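Local atomic coordinates of arginine decarboxylase, A207R protein (Paramecium bursaria Chlorella virus 1, PDB entry 2NVA), a protein that decarboxylates arginine to agmatine with the help of pyridoxal 5'-phosphate, as a member of the ornithine/arginine decarboxylase family with a TIM-barrel cofactor-binding domain. Residues G215-D220 with T228-Y233; Y209-G214 with D236-F241. All coordinates share one frame; numbering follows the deposited sequence.

Both contacts belong to one beta/alpha unit of the TIM barrel, and their centres lie about 14 Å apart. Along the chain, 209-214 carries strand 210-212, the seventh strand of the parallel sheet, and 215-220 follows directly as the loop that receives the cofactor phosphate. Helix 229-241 then serves both contacts: its beginning, 228-233, packs on the loop in contact 1, and its last turns, 236-241, pack back on the strand in contact 2. The span of contact 1 therefore falls within that of contact 2. Together they hold one helix against both the barrel wall and the phosphate-binding loop at the wall's C-terminal end.

Contact 1: residues G215-D220 with T228-Y233; sequences GGLHAD and TYMSDY. With PL2 ((4-{[(4-{[amino(imino)methyl]amino}butyl)amino]methyl}-5-hydroxy-6-methylpyridin-3-yl)methyl dihydrogen phosphate), chain I.
L217 and M230 meet aslant. The M230 chain is bent at chi2 and chi3 (-59° and -79°), which folds its methyl back instead of letting it reach outward, and a single leucine methyl fits into the bend: L217 CD2 lies 3.7 Å from M230 CE and 3.7 Å from M230 CB. Y187 and P184 of helix 184-204 pack on the same methionine, and Y187 also touches L217, making this the apolar part of the contact. The polar part lies at Y229 and D220. Y229 OH donates a hydrogen bond of 3.0 Å to D220 OD2, approached almost along the C-O axis. OD2 sits at the ring edge, near its plane, and the carboxylate and ring are nearly coplanar (20°). With CG set between the backbone N and the carbonyl carbon, the Y229 ring swings back under its neighbour, and M230 CG stands 3.6 Å above the plane over the ring centre. D220 OD2 also forms a salt bridge with R182 NE, so two donors grip this oxygen and should stabilise its negative charge. Upstream of these side chains, G216 N gives a nearly straight hydrogen bond of 2.8 Å to OP1 of the cofactor-agmatine adduct, while G215 CA lies 3.5 Å from OP1. This is the glycine-rich phosphate-binding loop that follows the seventh barrel strand in the fold type III pyridoxal phosphate decarboxylases, here anchored to the start of the next helix.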
loop_
_atom_site.group_PDB
_atom_site.type_symbol
_atom_site.label_atom_id
_atom_site.label_comp_id
_atom_site.label_asym_id
_atom_site.label_seq_id
_atom_site.Cartn_x
_atom_site.Cartn_y
_atom_site.Cartn_z
ATOM N N GLY A 215 15.311 -10.726 -12.687
ATOM C CA GLY A 215 15.837 -9.651 -11.830
ATOM C C GLY A 215 16.437 -10.134 -10.516
ATOM O O GLY A 215 16.946 -11.257 -10.425
ATOM N N GLY A 216 16.388 -9.275 -9.501
ATOM C CA GLY A 216 16.775 -9.658 -8.152
ATOM C C GLY A 216 18.095 -9.100 -7.652
ATOM O O GLY A 216 18.315 -9.015 -6.440
ATOM N N LEU A 217 18.977 -8.728 -8.575
ATOM C CA LEU A 217 20.328 -8.296 -8.205
ATOM C C LEU A 217 20.377 -6.902 -7.576
ATOM O O LEU A 217 19.680 -5.972 -8.025
ATOM C CB LEU A 217 21.259 -8.339 -9.421
ATOM C CG LEU A 217 21.436 -9.678 -10.126
ATOM C CD1 LEU A 217 22.303 -9.458 -11.362
ATOM C CD2 LEU A 217 22.070 -10.719 -9.220
ATOM N N HIS A 218 21.184 -6.772 -6.525
ATOM C CA HIS A 218 21.474 -5.470 -5.939
ATOM C C HIS A 218 22.748 -4.898 -6.535
ATOM O O HIS A 218 23.678 -5.639 -6.882
ATOM C CB HIS A 218 21.713 -5.597 -4.439
ATOM C CG HIS A 218 20.469 -5.770 -3.640
ATOM N ND1 HIS A 218 19.944 -7.010 -3.349
ATOM C CD2 HIS A 218 19.650 -4.865 -3.063
ATOM C CE1 HIS A 218 18.852 -6.862 -2.620
ATOM N NE2 HIS A 218 18.660 -5.573 -2.420
ATOM N N ALA A 219 22.804 -3.576 -6.614
ATOM C CA ALA A 219 24.060 -2.907 -6.882
ATOM C C ALA A 219 24.717 -2.617 -5.527
ATOM O O ALA A 219 24.608 -1.512 -5.012
ATOM C CB ALA A 219 23.813 -1.621 -7.665
ATOM N N ASP A 220 25.386 -3.611 -4.948
ATOM C CA ASP A 220 25.996 -3.467 -3.621
ATOM C C ASP A 220 27.348 -2.763 -3.718
ATOM O O ASP A 220 28.273 -3.280 -4.327
ATOM C CB ASP A 220 26.158 -4.853 -2.952
ATOM C CG ASP A 220 24.836 -5.409 -2.434
ATOM O OD1 ASP A 220 23.996 -4.619 -1.933
ATOM O OD2 ASP A 220 24.618 -6.638 -2.532
ATOM N N THR A 228 31.358 -7.831 -7.307
ATOM C CA THR A 228 31.156 -8.705 -8.471
ATOM C C THR A 228 30.835 -10.146 -8.108
ATOM O O THR A 228 30.905 -11.027 -8.977
ATOM C CB THR A 228 32.364 -8.684 -9.416
ATOM O OG1 THR A 228 33.481 -9.320 -8.782
ATOM C CG2 THR A 228 32.745 -7.244 -9.765
ATOM N N TYR A 229 30.457 -10.394 -6.849
ATOM C CA TYR A 229 30.134 -11.771 -6.426
ATOM C C TYR A 229 29.018 -12.360 -7.277
ATOM O O TYR A 229 29.145 -13.501 -7.736
ATOM C CB TYR A 229 29.863 -11.929 -4.906
ATOM C CG TYR A 229 28.572 -11.332 -4.350
ATOM C CD1 TYR A 229 28.301 -9.972 -4.474
ATOM C CD2 TYR A 229 27.643 -12.122 -3.638
ATOM C CE1 TYR A 229 27.133 -9.409 -3.947
ATOM C CE2 TYR A 229 26.466 -11.559 -3.092
ATOM C CZ TYR A 229 26.230 -10.196 -3.256
ATOM O OH TYR A 229 25.076 -9.583 -2.781
ATOM N N MET A 230 27.946 -11.601 -7.502
ATOM C CA MET A 230 26.821 -12.110 -8.270
ATOM C C MET A 230 27.193 -12.265 -9.751
ATOM O O MET A 230 27.018 -13.346 -10.330
ATOM C CB MET A 230 25.552 -11.257 -8.067
ATOM C CG MET A 230 25.069 -11.186 -6.595
ATOM S SD MET A 230 24.687 -12.811 -5.876
ATOM C CE MET A 230 23.060 -13.091 -6.588
ATOM N N SER A 231 27.748 -11.202 -10.330
ATOM C CA SER A 231 28.000 -11.143 -11.763
ATOM C C SER A 231 29.022 -12.166 -12.255
ATOM O O SER A 231 28.805 -12.789 -13.285
ATOM C CB SER A 231 28.389 -9.723 -12.192
ATOM O OG SER A 231 29.618 -9.321 -11.601
ATOM N N ASP A 232 30.126 -12.343 -11.525
ATOM C CA ASP A 232 31.148 -13.343 -11.888
ATOM C C ASP A 232 30.554 -14.734 -11.980
ATOM O O ASP A 232 30.835 -15.495 -12.920
ATOM C CB ASP A 232 32.270 -13.379 -10.841
ATOM C CG ASP A 232 33.104 -12.134 -10.844
ATOM O OD1 ASP A 232 33.152 -11.466 -11.913
ATOM O OD2 ASP A 232 33.716 -11.812 -9.781
ATOM N N TYR A 233 29.717 -15.068 -11.007
ATOM C CA TYR A 233 29.139 -16.401 -10.981
ATOM C C TYR A 233 28.050 -16.592 -12.035
ATOM O O TYR A 233 27.957 -17.657 -12.641
ATOM C CB TYR A 233 28.662 -16.763 -9.568
ATOM C CG TYR A 233 28.711 -18.248 -9.273
ATOM C CD1 TYR A 233 29.866 -19.000 -9.518
ATOM C CD2 TYR A 233 27.593 -18.904 -8.750
ATOM C CE1 TYR A 233 29.905 -20.391 -9.238
ATOM C CE2 TYR A 233 27.618 -20.267 -8.463
ATOM C CZ TYR A 233 28.749 -21.005 -8.696
ATOM O OH TYR A 233 28.739 -22.379 -8.418
HETATM N N1 PL2 I . 11.164 -8.939 -13.706
HETATM C C2 PL2 I . 10.005 -9.434 -13.241
HETATM C C2A PL2 I . 9.102 -10.282 -14.159
HETATM C C3 PL2 I . 9.644 -9.161 -11.915
HETATM O O3 PL2 I . 8.474 -9.687 -11.464
HETATM C C4 PL2 I . 10.466 -8.393 -11.067
HETATM C C4A PL2 I . 10.095 -8.058 -9.592
HETATM C C5 PL2 I . 11.667 -7.915 -11.628
HETATM C C6 PL2 I . 11.981 -8.202 -12.944
HETATM P P PL2 I . 14.298 -6.664 -9.019
HETATM N N PL2 I . 9.217 -9.080 -8.978
HETATM C CA PL2 I . 8.249 -8.471 -8.055
HETATM C CG PL2 I . 7.947 -7.116 -5.937
HETATM O OP2 PL2 I . 14.618 -7.305 -7.583
HETATM O OP3 PL2 I . 13.793 -5.143 -8.735
HETATM O OP1 PL2 I . 15.484 -6.710 -9.924
HETATM O OP4 PL2 I . 13.039 -7.521 -9.541
HETATM C C5M PL2 I . 12.644 -7.067 -10.788
HETATM C CB PL2 I . 8.958 -7.658 -6.951
HETATM C CD PL2 I . 8.655 -6.331 -4.809
HETATM N NE PL2 I . 7.583 -5.776 -3.953
HETATM C CZ PL2 I . 7.726 -4.810 -3.033
HETATM N NH2 PL2 I . 6.637 -4.398 -2.339
HETATM N NH1 PL2 I . 8.922 -4.263 -2.797
#

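Contact 2: residues Y209-G214 with D236-F241; sequences YILDIG and DAIKDF
In the seventh beta/alpha unit of the TIM barrel, L211 on strand 210-212 reaches outward to I238 on helix 229-241, which runs back along the outside of the sheet. The contact is small and wholly apolar, made by branch ends: L211 CD2 comes to 3.6 Å from I238 CD1, the two side chains lying aslant. The CB of L211 faces the helix, and with CG anti to the backbone N (chi1 168°) its CD2 makes the contact, whereas I238 sets CG2 anti to its backbone N and touches through CD1, at the end of the other branch. That methyl is rotated well away from a staggered setting (chi2 -33°), which suggests some strain in its fit. I213, just past the end of the strand, adds a looser approach, its CG2 4.4 Å from the same I238 CD1. Such packing of outward-facing strand residues on the surrounding helices forms the outer hydrophobic layer of a beta/alpha barrel, and helix 184-204 adds to it here, with I191 against A237 and I238; F242 also touches L211. I210 and D212 pack on V250 of strand 248-251 and on I171 and S174 of strand 170-174. As the strand ends, D212 turns the chain with an Asx turn, its OD1 taking the backbone N of G214 at 2.9 Å. That bond reaches the anti side of the carboxylate from 33° out of its plane, and G214 takes up a positive phi as the chain leaves the turn. At the far end of the helix, D240 OD2 is hydrogen-bonded to Y188 OH and the F241 carbonyl O to K195 NZ, both on helix 184-204.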
loop_
_atom_site.group_PDB
_atom_site.type_symbol
_atom_site.label_atom_id
_atom_site.label_comp_id
_atom_site.label_asym_id
_atom_site.label_seq_id
_atom_site.Cartn_x
_atom_site.Cartn_y
_atom_site.Cartn_z
ATOM N N TYR A 209 16.338 -18.858 -28.801
ATOM C CA TYR A 209 17.622 -18.165 -28.842
ATOM C C TYR A 209 17.800 -17.165 -27.700
ATOM O O TYR A 209 18.833 -16.511 -27.630
ATOM C CB TYR A 209 17.841 -17.460 -30.201
ATOM C CG TYR A 209 16.719 -16.524 -30.612
ATOM C CD1 TYR A 209 16.791 -15.154 -30.372
ATOM C CD2 TYR A 209 15.575 -17.024 -31.246
ATOM C CE1 TYR A 209 15.749 -14.304 -30.768
ATOM C CE2 TYR A 209 14.545 -16.193 -31.634
ATOM C CZ TYR A 209 14.631 -14.841 -31.392
ATOM O OH TYR A 209 13.584 -14.027 -31.792
ATOM N N ILE A 210 16.810 -17.032 -26.818
ATOM C CA ILE A 210 16.920 -16.054 -25.727
ATOM C C ILE A 210 16.970 -16.724 -24.361
ATOM O O ILE A 210 16.142 -17.588 -24.067
ATOM C CB ILE A 210 15.756 -15.016 -25.750
ATOM C CG1 ILE A 210 15.863 -14.109 -26.994
ATOM C CG2 ILE A 210 15.737 -14.172 -24.451
ATOM C CD1 ILE A 210 14.859 -12.955 -27.024
ATOM N N LEU A 211 17.956 -16.343 -23.547
ATOM C CA LEU A 211 17.939 -16.665 -22.134
ATOM C C LEU A 211 17.630 -15.369 -21.405
ATOM O O LEU A 211 18.265 -14.350 -21.661
ATOM C CB LEU A 211 19.285 -17.224 -21.669
ATOM C CG LEU A 211 19.481 -17.332 -20.147
ATOM C CD1 LEU A 211 18.558 -18.414 -19.556
ATOM C CD2 LEU A 211 20.941 -17.604 -19.772
ATOM N N ASP A 212 16.646 -15.403 -20.514
ATOM C CA ASP A 212 16.270 -14.224 -19.757
ATOM C C ASP A 212 16.500 -14.563 -18.281
ATOM O O ASP A 212 15.788 -15.395 -17.724
ATOM C CB ASP A 212 14.797 -13.896 -20.038
ATOM C CG ASP A 212 14.268 -12.708 -19.244
ATOM O OD1 ASP A 212 14.930 -12.196 -18.301
ATOM O OD2 ASP A 212 13.125 -12.288 -19.567
ATOM N N ILE A 213 17.495 -13.931 -17.655
ATOM C CA ILE A 213 17.852 -14.304 -16.282
ATOM C C ILE A 213 17.065 -13.519 -15.217
ATOM O O ILE A 213 17.377 -13.610 -14.025
ATOM C CB ILE A 213 19.378 -14.180 -16.011
ATOM C CG1 ILE A 213 19.828 -12.733 -16.204
ATOM C CG2 ILE A 213 20.176 -15.171 -16.895
ATOM C CD1 ILE A 213 21.204 -12.406 -15.559
ATOM N N GLY A 214 16.054 -12.762 -15.646
ATOM C CA GLY A 214 15.146 -12.082 -14.704
ATOM C C GLY A 214 15.824 -10.985 -13.892
ATOM O O GLY A 214 16.798 -10.395 -14.357
ATOM N N ASP A 236 29.873 -17.142 -15.201
ATOM C CA ASP A 236 30.382 -18.529 -15.242
ATOM C C ASP A 236 29.292 -19.480 -15.706
ATOM O O ASP A 236 29.533 -20.372 -16.513
ATOM C CB ASP A 236 30.877 -18.983 -13.864
ATOM C CG ASP A 236 32.171 -18.320 -13.452
ATOM O OD1 ASP A 236 32.947 -17.881 -14.349
ATOM O OD2 ASP A 236 32.446 -18.256 -12.211
ATOM N N ALA A 237 28.077 -19.279 -15.210
ATOM C CA ALA A 237 26.947 -20.109 -15.612
ATOM C C ALA A 237 26.584 -19.895 -17.085
ATOM O O ALA A 237 26.256 -20.854 -17.781
ATOM C CB ALA A 237 25.737 -19.858 -14.703
ATOM N N ILE A 238 26.661 -18.643 -17.552
ATOM C CA ILE A 238 26.405 -18.319 -18.963
ATOM C C ILE A 238 27.423 -19.066 -19.825
ATOM O O ILE A 238 27.057 -19.708 -20.814
ATOM C CB ILE A 238 26.446 -16.766 -19.270
ATOM C CG1 ILE A 238 25.404 -15.956 -18.475
ATOM C CG2 ILE A 238 26.280 -16.488 -20.790
ATOM C CD1 ILE A 238 24.098 -16.742 -18.225
ATOM N N LYS A 239 28.697 -19.004 -19.425
ATOM C CA LYS A 239 29.766 -19.716 -20.126
ATOM C C LYS A 239 29.585 -21.240 -20.125
ATOM O O LYS A 239 29.846 -21.897 -21.135
ATOM C CB LYS A 239 31.127 -19.350 -19.523
ATOM C CG LYS A 239 32.322 -19.736 -20.402
ATOM C CD LYS A 239 33.640 -19.378 -19.731
ATOM C CE LYS A 239 34.189 -20.546 -18.897
ATOM N NZ LYS A 239 33.382 -20.761 -17.640
ATOM N N ASP A 240 29.134 -21.795 -19.000
ATOM C CA ASP A 240 29.024 -23.251 -18.854
ATOM C C ASP A 240 27.860 -23.825 -19.650
ATOM O O ASP A 240 27.959 -24.951 -20.170
ATOM C CB ASP A 240 28.860 -23.647 -17.385
ATOM C CG ASP A 240 30.125 -23.478 -16.585
ATOM O OD1 ASP A 240 31.200 -23.219 -17.188
ATOM O OD2 ASP A 240 30.057 -23.635 -15.346
ATOM N N PHE A 241 26.764 -23.068 -19.744
ATOM C CA PHE A 241 25.523 -23.591 -20.332
ATOM C C PHE A 241 25.051 -22.932 -21.614
ATOM O O PHE A 241 24.334 -23.553 -22.393
ATOM C CB PHE A 241 24.388 -23.588 -19.297
ATOM C CG PHE A 241 24.735 -24.333 -18.050
ATOM C CD1 PHE A 241 24.813 -25.730 -18.063
ATOM C CD2 PHE A 241 25.016 -23.646 -16.869
ATOM C CE1 PHE A 241 25.149 -26.427 -16.913
ATOM C CE2 PHE A 241 25.343 -24.337 -15.710
ATOM C CZ PHE A 241 25.413 -25.736 -15.736
#